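Local coordinates for protein 3-ketosteroid-delta4-5alpha-dehydrogenase (Rhodococcus jostii, PDB 4AT2) that uses bound FAD to oxidise 3-ketosteroids, probably introducing the delta4 double bond of the A ring during bacterial steroid breakdown, at residues Ala272-Leu277 against Gly446-Gly451; Thr309-Val314 against Thr347-Asp352. All coordinates share one frame; numbering follows the deposited sequence.

Overall arrangement
Both contacts pack chain segments onto one antiparallel sheet, in which strand 444-452 runs between strands 303-304 and 309-313. Contact 1 brings the turn after helix 267-273 onto strand 444-452, and contact 2 sets the end of helix 340-350 against strand 309-313. Their centres are about 12 Å apart, and contact 2 is nested along the chain within the loop that contact 1 closes. The two strands are neighbours, joined by a probable hydrogen bond from F447 N to E310 O, and R276 of contact 1 makes a cation-pi contact with F349 of contact 2. F447, E310, A312 and V314 belong to the steroid pocket, so the packed sheet forms part of its wall, and both contacts reach the second subunit.

Contact 1 (Ala272-Leu277 against Gly446-Gly451); sequences AHAPRL and GFTLGG
L277, with a lesser share from A274, packs on strand 444-452 in a small, buried van der Waals contact. Aliphatic side chains of the turn that follows helix 267-273 meet the backbone and one methyl of the middle strand of a three-stranded antiparallel sheet. The chain leaves the helix at A274 and makes a short 3-10 turn, with L277 N hydrogen-bonded to A274 O (3.0 Å); A274 and L277 both direct CB toward the strand.

L277 does most of the touching, and both of its methyls meet G446. CD2 lies 3.7 Å from G446 CA, where the absence of a side chain lets the methyl settle close to the main chain, and CD1 lies 3.7 Å from G446 O. CD1 also touches F447 C, at 3.8 Å, and the T448 methyl CG2, at 4.0 Å. With chi1 at -73°, CG of L277 stands beside its own backbone N and opposite the carbonyl carbon, carrying the fork of methyls onto the strand. A274 adds a looser touch, its CB 4.4 Å from T448 CG2, so that this one threonine methyl meets both A274 and L277.

The CB bond of F447 points away from the turn, and its side chain touches both FAD and the steroid. T309 of the neighbouring strand packs on A274 and L277 and extends the apolar layer. Backbone hydrogen bonds between G446 and both R280 and G282 tie the strand to the chain just beyond the turn. The turn after the helix thus packs on one face of a small antiparallel sheet, whose middle strand carries F447 to the flavin and steroid site of this FAD-dependent dehydrogenase.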
ATOM      1  N   ALA A 272       5.487  -5.535  -7.291  1.00 11.23           N
ATOM      2  CA  ALA A 272       4.921  -6.347  -6.217  1.00 10.92           C
ATOM      3  C   ALA A 272       4.512  -5.533  -5.001  1.00 10.56           C
ATOM      4  O   ALA A 272       3.547  -5.892  -4.315  1.00 10.54           O
ATOM      5  CB  ALA A 272       5.920  -7.429  -5.801  1.00 10.88           C
ATOM      6  N   HIS A 273       5.234  -4.444  -4.734  1.00 10.25           N
ATOM      7  CA  HIS A 273       5.106  -3.744  -3.450  1.00 10.26           C
ATOM      8  C   HIS A 273       4.642  -2.320  -3.525  1.00 10.20           C
ATOM      9  O   HIS A 273       3.934  -1.851  -2.619  1.00 10.01           O
ATOM     10  CB  HIS A 273       6.437  -3.741  -2.702  1.00 10.31           C
ATOM     11  CG  HIS A 273       6.949  -5.111  -2.323  1.00 10.67           C
ATOM     12  ND1 HIS A 273       6.241  -5.974  -1.561  1.00 10.92           N
ATOM     13  CD2 HIS A 273       8.180  -5.717  -2.564  1.00 10.96           C
ATOM     14  CE1 HIS A 273       6.967  -7.087  -1.354  1.00 11.19           C
ATOM     15  NE2 HIS A 273       8.157  -6.929  -1.971  1.00 11.21           N
ATOM     16  N   ALA A 274       5.083  -1.597  -4.552  1.00 10.29           N
ATOM     17  CA  ALA A 274       4.803  -0.168  -4.654  1.00 10.38           C
ATOM     18  C   ALA A 274       4.409   0.209  -6.089  1.00 10.81           C
ATOM     19  O   ALA A 274       5.035   1.066  -6.713  1.00 10.52           O
ATOM     20  CB  ALA A 274       6.012   0.639  -4.169  1.00 10.21           C
ATOM     21  N   PRO A 275       3.360  -0.445  -6.626  1.00 11.38           N
ATOM     22  CA  PRO A 275       3.064  -0.309  -8.055  1.00 12.43           C
ATOM     23  C   PRO A 275       2.633   1.098  -8.502  1.00 13.29           C
ATOM     24  O   PRO A 275       2.612   1.368  -9.705  1.00 14.17           O
ATOM     25  CB  PRO A 275       1.943  -1.338  -8.284  1.00 12.23           C
ATOM     26  CG  PRO A 275       1.316  -1.518  -6.955  1.00 11.81           C
ATOM     27  CD  PRO A 275       2.428  -1.377  -5.958  1.00 11.63           C
ATOM     28  N   ARG A 276       2.301   1.974  -7.556  1.00 14.52           N
ATOM     29  CA  ARG A 276       2.000   3.373  -7.918  1.00 15.57           C
ATOM     30  C   ARG A 276       3.222   4.096  -8.510  1.00 15.06           C
ATOM     31  O   ARG A 276       3.079   5.161  -9.127  1.00 15.33           O
ATOM     32  CB  ARG A 276       1.381   4.143  -6.737  1.00 17.39           C
ATOM     33  CG  ARG A 276      -0.019   3.639  -6.370  1.00 20.06           C
ATOM     34  CD  ARG A 276      -0.697   4.449  -5.272  1.00 22.28           C
ATOM     35  NE  ARG A 276      -0.072   4.275  -3.961  1.00 25.23           N
ATOM     36  CZ  ARG A 276      -0.665   4.553  -2.798  1.00 27.19           C
ATOM     37  NH1 ARG A 276      -1.916   5.016  -2.766  1.00 29.48           N
ATOM     38  NH2 ARG A 276      -0.006   4.371  -1.662  1.00 28.58           N
ATOM     39  N   LEU A 277       4.417   3.508  -8.354  1.00 14.05           N
ATOM     40  CA  LEU A 277       5.645   4.083  -8.924  1.00 13.92           C
ATOM     41  C   LEU A 277       6.043   3.523 -10.287  1.00 13.82           C
ATOM     42  O   LEU A 277       7.012   3.986 -10.880  1.00 14.53           O
ATOM     43  CB  LEU A 277       6.836   3.930  -7.960  1.00 13.38           C
ATOM     44  CG  LEU A 277       6.815   4.843  -6.731  1.00 13.20           C
ATOM     45  CD1 LEU A 277       8.130   4.680  -5.979  1.00 13.05           C
ATOM     46  CD2 LEU A 277       6.557   6.307  -7.076  1.00 13.15           C
ATOM     47  N   GLY A 446       8.556   9.345  -7.830  1.00 11.36           N
ATOM     48  CA  GLY A 446       8.870   9.122  -6.426  1.00 11.11           C
ATOM     49  C   GLY A 446       9.846   8.018  -6.120  1.00 10.93           C
ATOM     50  O   GLY A 446      10.430   7.411  -7.023  1.00 11.11           O
ATOM     51  N   PHE A 447      10.036   7.786  -4.825  1.00 10.54           N
ATOM     52  CA  PHE A 447      10.950   6.754  -4.348  1.00 10.55           C
ATOM     53  C   PHE A 447      10.330   6.019  -3.157  1.00 10.33           C
ATOM     54  O   PHE A 447       9.342   6.482  -2.580  1.00  9.85           O
ATOM     55  CB  PHE A 447      12.380   7.310  -4.076  1.00 10.97           C
ATOM     56  CG  PHE A 447      12.466   8.377  -3.005  1.00 11.20           C
ATOM     57  CD1 PHE A 447      12.450   8.039  -1.648  1.00 11.18           C
ATOM     58  CD2 PHE A 447      12.656   9.715  -3.353  1.00 11.32           C
ATOM     59  CE1 PHE A 447      12.559   9.024  -0.660  1.00 11.29           C
ATOM     60  CE2 PHE A 447      12.775  10.695  -2.374  1.00 11.41           C
ATOM     61  CZ  PHE A 447      12.721  10.350  -1.025  1.00 11.23           C
ATOM     62  N   THR A 448      10.879   4.851  -2.829  1.00 10.14           N
ATOM     63  CA  THR A 448      10.269   3.941  -1.870  1.00 10.01           C
ATOM     64  C   THR A 448      10.713   4.237  -0.442  1.00  9.89           C
ATOM     65  O   THR A 448      11.832   4.713  -0.224  1.00  9.95           O
ATOM     66  CB  THR A 448      10.619   2.479  -2.220  1.00 10.19           C
ATOM     67  OG1 THR A 448      12.048   2.321  -2.230  1.00 10.77           O
ATOM     68  CG2 THR A 448      10.078   2.129  -3.601  1.00 10.44           C
ATOM     69  N   LEU A 449       9.824   3.966   0.511  1.00  9.68           N
ATOM     70  CA  LEU A 449      10.057   4.259   1.940  1.00  9.99           C
ATOM     71  C   LEU A 449       9.951   3.006   2.795  1.00 10.18           C
ATOM     72  O   LEU A 449      10.310   3.026   3.980  1.00 11.18           O
ATOM     73  CB  LEU A 449       9.063   5.313   2.459  1.00  9.75           C
ATOM     74  CG  LEU A 449       9.042   6.651   1.691  1.00  9.73           C
ATOM     75  CD1 LEU A 449       7.883   7.533   2.158  1.00  9.78           C
ATOM     76  CD2 LEU A 449      10.381   7.389   1.800  1.00 10.00           C
ATOM     77  N   GLY A 450       9.473   1.922   2.199  1.00  9.96           N
ATOM     78  CA  GLY A 450       9.279   0.670   2.929  1.00  9.52           C
ATOM     79  C   GLY A 450      10.534  -0.167   2.966  1.00  9.16           C
ATOM     80  O   GLY A 450      11.427  -0.004   2.137  1.00  9.17           O
ATOM     81  N   GLY A 451      10.616  -1.076   3.926  1.00  8.74           N
ATOM     82  CA  GLY A 451      11.773  -1.975   3.959  1.00  8.66           C
ATOM     83  C   GLY A 451      11.770  -2.843   5.189  1.00  8.51           C
ATOM     84  O   GLY A 451      10.722  -3.119   5.771  1.00  8.38           O
TER

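Contact 2 (Thr309-Val314 against Thr347-Asp352); sequences TEVAFV and TLFHQD. With ASD (4-androstene-3-17-dione), chain B.
V311 of strand 309-313 packs on L348 and F349 in the last turn of helix 340-350, and its two methyls share the work. From CB, the branch CG1 stands anti to the backbone N (chi1 -175°) and meets L348, touching its CB and lying 4.0 Å from its CD2. The other branch, CG2, also lies 4.0 Å from L348 CD2, so this leucine methyl touches both tips of the valine. CG2 then reaches F349, whose CE1 is 3.8 Å away. The valine and leucine side chains cross at about a right angle, whereas V311 and F349 run past each other in opposite directions.

On one flank of V311, T309 brings its hydroxyl to the edge of the phenylalanine ring, near the ring plane, with OG1 3.5 Å from F349 CZ. On the other flank the F313 ring meets the T347 methyl more loosely, CE1 to CG2 being 4.2 Å.

T309, V311 and F313 thus face the helix, and the residues alternating with them face the steroid: A312 CB lies 3.6 Å from C11 of 4-androstene-3,17-dione, while E310 and V314 also touch it. This is the side-chain alternation of an edge strand in the three-stranded antiparallel sheet: one face packs on the helix, and the other, continued by V314 just after the strand, lines the steroid pocket.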
ATOM      1  N   THR A 309       5.541   5.459  -0.372  1.00  9.20           N
ATOM      2  CA  THR A 309       6.352   6.147  -1.381  1.00  9.11           C
ATOM      3  C   THR A 309       6.342   7.657  -1.209  1.00  8.92           C
ATOM      4  O   THR A 309       5.273   8.270  -1.102  1.00  8.89           O
ATOM      5  CB  THR A 309       5.861   5.859  -2.818  1.00  9.38           C
ATOM      6  OG1 THR A 309       4.498   6.273  -2.938  1.00  9.55           O
ATOM      7  CG2 THR A 309       5.938   4.377  -3.134  1.00  9.76           C
ATOM      8  N   GLU A 310       7.538   8.244  -1.211  1.00  8.71           N
ATOM      9  CA  GLU A 310       7.681   9.681  -1.391  1.00  8.90           C
ATOM     10  C   GLU A 310       7.207  10.011  -2.807  1.00  8.81           C
ATOM     11  O   GLU A 310       7.432   9.219  -3.734  1.00  9.28           O
ATOM     12  CB  GLU A 310       9.146  10.092  -1.217  1.00  9.19           C
ATOM     13  CG  GLU A 310       9.412  11.588  -1.412  1.00  9.76           C
ATOM     14  CD  GLU A 310       9.636  12.041  -2.860  1.00 10.38           C
ATOM     15  OE1 GLU A 310       9.852  11.213  -3.775  1.00 10.62           O
ATOM     16  OE2 GLU A 310       9.610  13.270  -3.105  1.00 10.88           O
ATOM     17  N   VAL A 311       6.557  11.161  -2.979  1.00  8.66           N
ATOM     18  CA  VAL A 311       6.080  11.585  -4.302  1.00  8.93           C
ATOM     19  C   VAL A 311       6.343  13.073  -4.479  1.00  9.39           C
ATOM     20  O   VAL A 311       5.820  13.887  -3.726  1.00  9.68           O
ATOM     21  CB  VAL A 311       4.572  11.305  -4.506  1.00  8.68           C
ATOM     22  CG1 VAL A 311       4.177  11.651  -5.933  1.00  8.78           C
ATOM     23  CG2 VAL A 311       4.216   9.845  -4.205  1.00  8.62           C
ATOM     24  N   ALA A 312       7.150  13.420  -5.473  1.00  9.77           N
ATOM     25  CA  ALA A 312       7.432  14.813  -5.803  1.00 10.17           C
ATOM     26  C   ALA A 312       6.473  15.261  -6.901  1.00 10.44           C
ATOM     27  O   ALA A 312       5.863  14.434  -7.562  1.00 10.44           O
ATOM     28  CB  ALA A 312       8.873  14.966  -6.257  1.00 10.86           C
ATOM     29  N   PHE A 313       6.359  16.572  -7.087  1.00 10.74           N
ATOM     30  CA  PHE A 313       5.411  17.163  -8.027  1.00 11.05           C
ATOM     31  C   PHE A 313       6.199  18.264  -8.713  1.00 11.41           C
ATOM     32  O   PHE A 313       6.541  19.261  -8.076  1.00 11.59           O
ATOM     33  CB  PHE A 313       4.234  17.728  -7.216  1.00 10.92           C
ATOM     34  CG  PHE A 313       3.088  18.251  -8.041  1.00 10.89           C
ATOM     35  CD1 PHE A 313       2.368  17.410  -8.888  1.00 10.84           C
ATOM     36  CD2 PHE A 313       2.678  19.580  -7.913  1.00 10.82           C
ATOM     37  CE1 PHE A 313       1.286  17.888  -9.618  1.00 11.04           C
ATOM     38  CE2 PHE A 313       1.603  20.067  -8.642  1.00 10.90           C
ATOM     39  CZ  PHE A 313       0.899  19.221  -9.490  1.00 10.86           C
ATOM     40  N   VAL A 314       6.531  18.072  -9.992  1.00 11.53           N
ATOM     41  CA  VAL A 314       7.575  18.894 -10.619  1.00 12.17           C
ATOM     42  C   VAL A 314       7.067  20.218 -11.194  1.00 11.70           C
ATOM     43  O   VAL A 314       7.146  20.492 -12.390  1.00 12.71           O
ATOM     44  CB  VAL A 314       8.456  18.106 -11.619  1.00 12.78           C
ATOM     45  CG1 VAL A 314       9.364  17.131 -10.867  1.00 13.68           C
ATOM     46  CG2 VAL A 314       7.607  17.399 -12.668  1.00 13.40           C
ATOM     47  N   THR A 347      -2.139  14.085  -5.345  1.00  8.12           N
ATOM     48  CA  THR A 347      -2.394  14.063  -6.784  1.00  7.99           C
ATOM     49  C   THR A 347      -2.284  12.644  -7.348  1.00  8.06           C
ATOM     50  O   THR A 347      -3.207  12.159  -7.996  1.00  7.92           O
ATOM     51  CB  THR A 347      -1.462  15.038  -7.532  1.00  8.07           C
ATOM     52  OG1 THR A 347      -1.653  16.359  -6.997  1.00  7.86           O
ATOM     53  CG2 THR A 347      -1.780  15.050  -9.041  1.00  8.35           C
ATOM     54  N   LEU A 348      -1.157  11.989  -7.085  1.00  7.99           N
ATOM     55  CA  LEU A 348      -0.932  10.642  -7.596  1.00  8.19           C
ATOM     56  C   LEU A 348      -1.860   9.628  -6.951  1.00  8.40           C
ATOM     57  O   LEU A 348      -2.461   8.814  -7.645  1.00  8.67           O
ATOM     58  CB  LEU A 348       0.521  10.211  -7.366  1.00  8.28           C
ATOM     59  CG  LEU A 348       0.870   8.779  -7.798  1.00  8.43           C
ATOM     60  CD1 LEU A 348       0.707   8.628  -9.308  1.00  8.74           C
ATOM     61  CD2 LEU A 348       2.300   8.485  -7.385  1.00  8.56           C
ATOM     62  N   PHE A 349      -1.983   9.688  -5.625  1.00  8.46           N
ATOM     63  CA  PHE A 349      -2.734   8.657  -4.907  1.00  8.87           C
ATOM     64  C   PHE A 349      -4.235   8.801  -5.129  1.00  9.11           C
ATOM     65  O   PHE A 349      -4.936   7.799  -5.352  1.00  9.40           O
ATOM     66  CB  PHE A 349      -2.491   8.707  -3.385  1.00  9.18           C
ATOM     67  CG  PHE A 349      -1.073   8.406  -2.939  1.00  9.20           C
ATOM     68  CD1 PHE A 349      -0.092   7.929  -3.814  1.00  9.53           C
ATOM     69  CD2 PHE A 349      -0.746   8.575  -1.595  1.00  9.44           C
ATOM     70  CE1 PHE A 349       1.192   7.660  -3.347  1.00  9.57           C
ATOM     71  CE2 PHE A 349       0.537   8.315  -1.125  1.00  9.52           C
ATOM     72  CZ  PHE A 349       1.506   7.853  -2.004  1.00  9.70           C
ATOM     73  N   HIS A 350      -4.743  10.033  -5.035  1.00  9.11           N
ATOM     74  CA  HIS A 350      -6.190  10.226  -4.888  1.00  9.31           C
ATOM     75  C   HIS A 350      -6.894  10.884  -6.034  1.00  9.56           C
ATOM     76  O   HIS A 350      -8.134  10.863  -6.077  1.00  9.48           O
ATOM     77  CB  HIS A 350      -6.496  10.973  -3.589  1.00  9.48           C
ATOM     78  CG  HIS A 350      -5.806  10.387  -2.392  1.00  9.78           C
ATOM     79  ND1 HIS A 350      -5.863   9.068  -2.100  1.00  9.86           N
ATOM     80  CD2 HIS A 350      -5.023  10.974  -1.401  1.00  9.88           C
ATOM     81  CE1 HIS A 350      -5.150   8.826  -0.990  1.00 10.13           C
ATOM     82  NE2 HIS A 350      -4.641   9.989  -0.558  1.00  9.98           N
ATOM     83  N   GLN A 351      -6.124  11.474  -6.956  1.00  9.58           N
ATOM     84  CA  GLN A 351      -6.708  12.185  -8.103  1.00 10.03           C
ATOM     85  C   GLN A 351      -6.305  11.589  -9.451  1.00 10.47           C
ATOM     86  O   GLN A 351      -6.339  12.282 -10.495  1.00 10.34           O
ATOM     87  CB  GLN A 351      -6.393  13.696  -8.066  1.00  9.80           C
ATOM     88  CG  GLN A 351      -6.681  14.395  -6.732  1.00  9.79           C
ATOM     89  CD  GLN A 351      -8.111  14.237  -6.228  1.00 10.07           C
ATOM     90  OE1 GLN A 351      -9.067  14.181  -7.008  1.00 10.69           O
ATOM     91  NE2 GLN A 351      -8.262  14.167  -4.907  1.00 10.29           N
ATOM     92  N   ASP A 352      -5.927  10.310  -9.420  0.50 10.68           N
ATOM     93  CA  ASP A 352      -5.510   9.561 -10.615  0.50 11.21           C
ATOM     94  C   ASP A 352      -4.419  10.281 -11.405  0.50 11.12           C
ATOM     95  O   ASP A 352      -4.372  10.212 -12.638  0.50 11.09           O
ATOM     96  CB  ASP A 352      -6.710   9.254 -11.512  0.50 11.90           C
ATOM     97  CG  ASP A 352      -6.432   8.130 -12.482  0.50 12.48           C
ATOM     98  OD1 ASP A 352      -5.680   7.201 -12.115  0.50 13.08           O
ATOM     99  OD2 ASP A 352      -6.962   8.170 -13.611  0.50 13.11           O
TER
HETATM  100  C1  ASD B1490      12.916  14.772  -2.457  1.00 13.57           C
HETATM  101  C10 ASD B1490      12.638  16.273  -2.660  1.00 13.94           C
HETATM  102  C11 ASD B1490      12.197  15.916  -5.183  1.00 14.39           C
HETATM  103  C12 ASD B1490      12.454  16.328  -6.653  1.00 14.77           C
HETATM  104  C13 ASD B1490      12.444  17.847  -6.795  1.00 15.32           C
HETATM  105  C14 ASD B1490      13.464  18.436  -5.823  1.00 14.89           C
HETATM  106  C15 ASD B1490      13.725  19.866  -6.318  1.00 15.16           C
HETATM  107  C16 ASD B1490      13.758  19.716  -7.849  1.00 15.79           C
HETATM  108  C17 ASD B1490      12.995  18.420  -8.067  1.00 15.57           C
HETATM  109  C18 ASD B1490      11.022  18.409  -6.690  1.00 14.89           C
HETATM  110  C19 ASD B1490      11.161  16.567  -2.384  1.00 13.83           C
HETATM  111  C2  ASD B1490      12.725  14.279  -1.006  1.00 13.42           C
HETATM  112  C3  ASD B1490      13.321  15.236   0.005  1.00 13.36           C
HETATM  113  C4  ASD B1490      13.793  16.569  -0.449  1.00 13.36           C
HETATM  114  C5  ASD B1490      13.441  17.080  -1.653  1.00 13.98           C
HETATM  115  C6  ASD B1490      13.830  18.524  -1.946  1.00 13.79           C
HETATM  116  C7  ASD B1490      14.208  18.741  -3.410  1.00 13.90           C
HETATM  117  C8  ASD B1490      13.132  18.185  -4.343  1.00 14.36           C
HETATM  118  C9  ASD B1490      13.030  16.656  -4.110  1.00 14.21           C
HETATM  119  O1  ASD B1490      13.441  14.905   1.184  1.00 12.47           O
HETATM  120  O2  ASD B1490      12.823  17.902  -9.163  1.00 17.60           O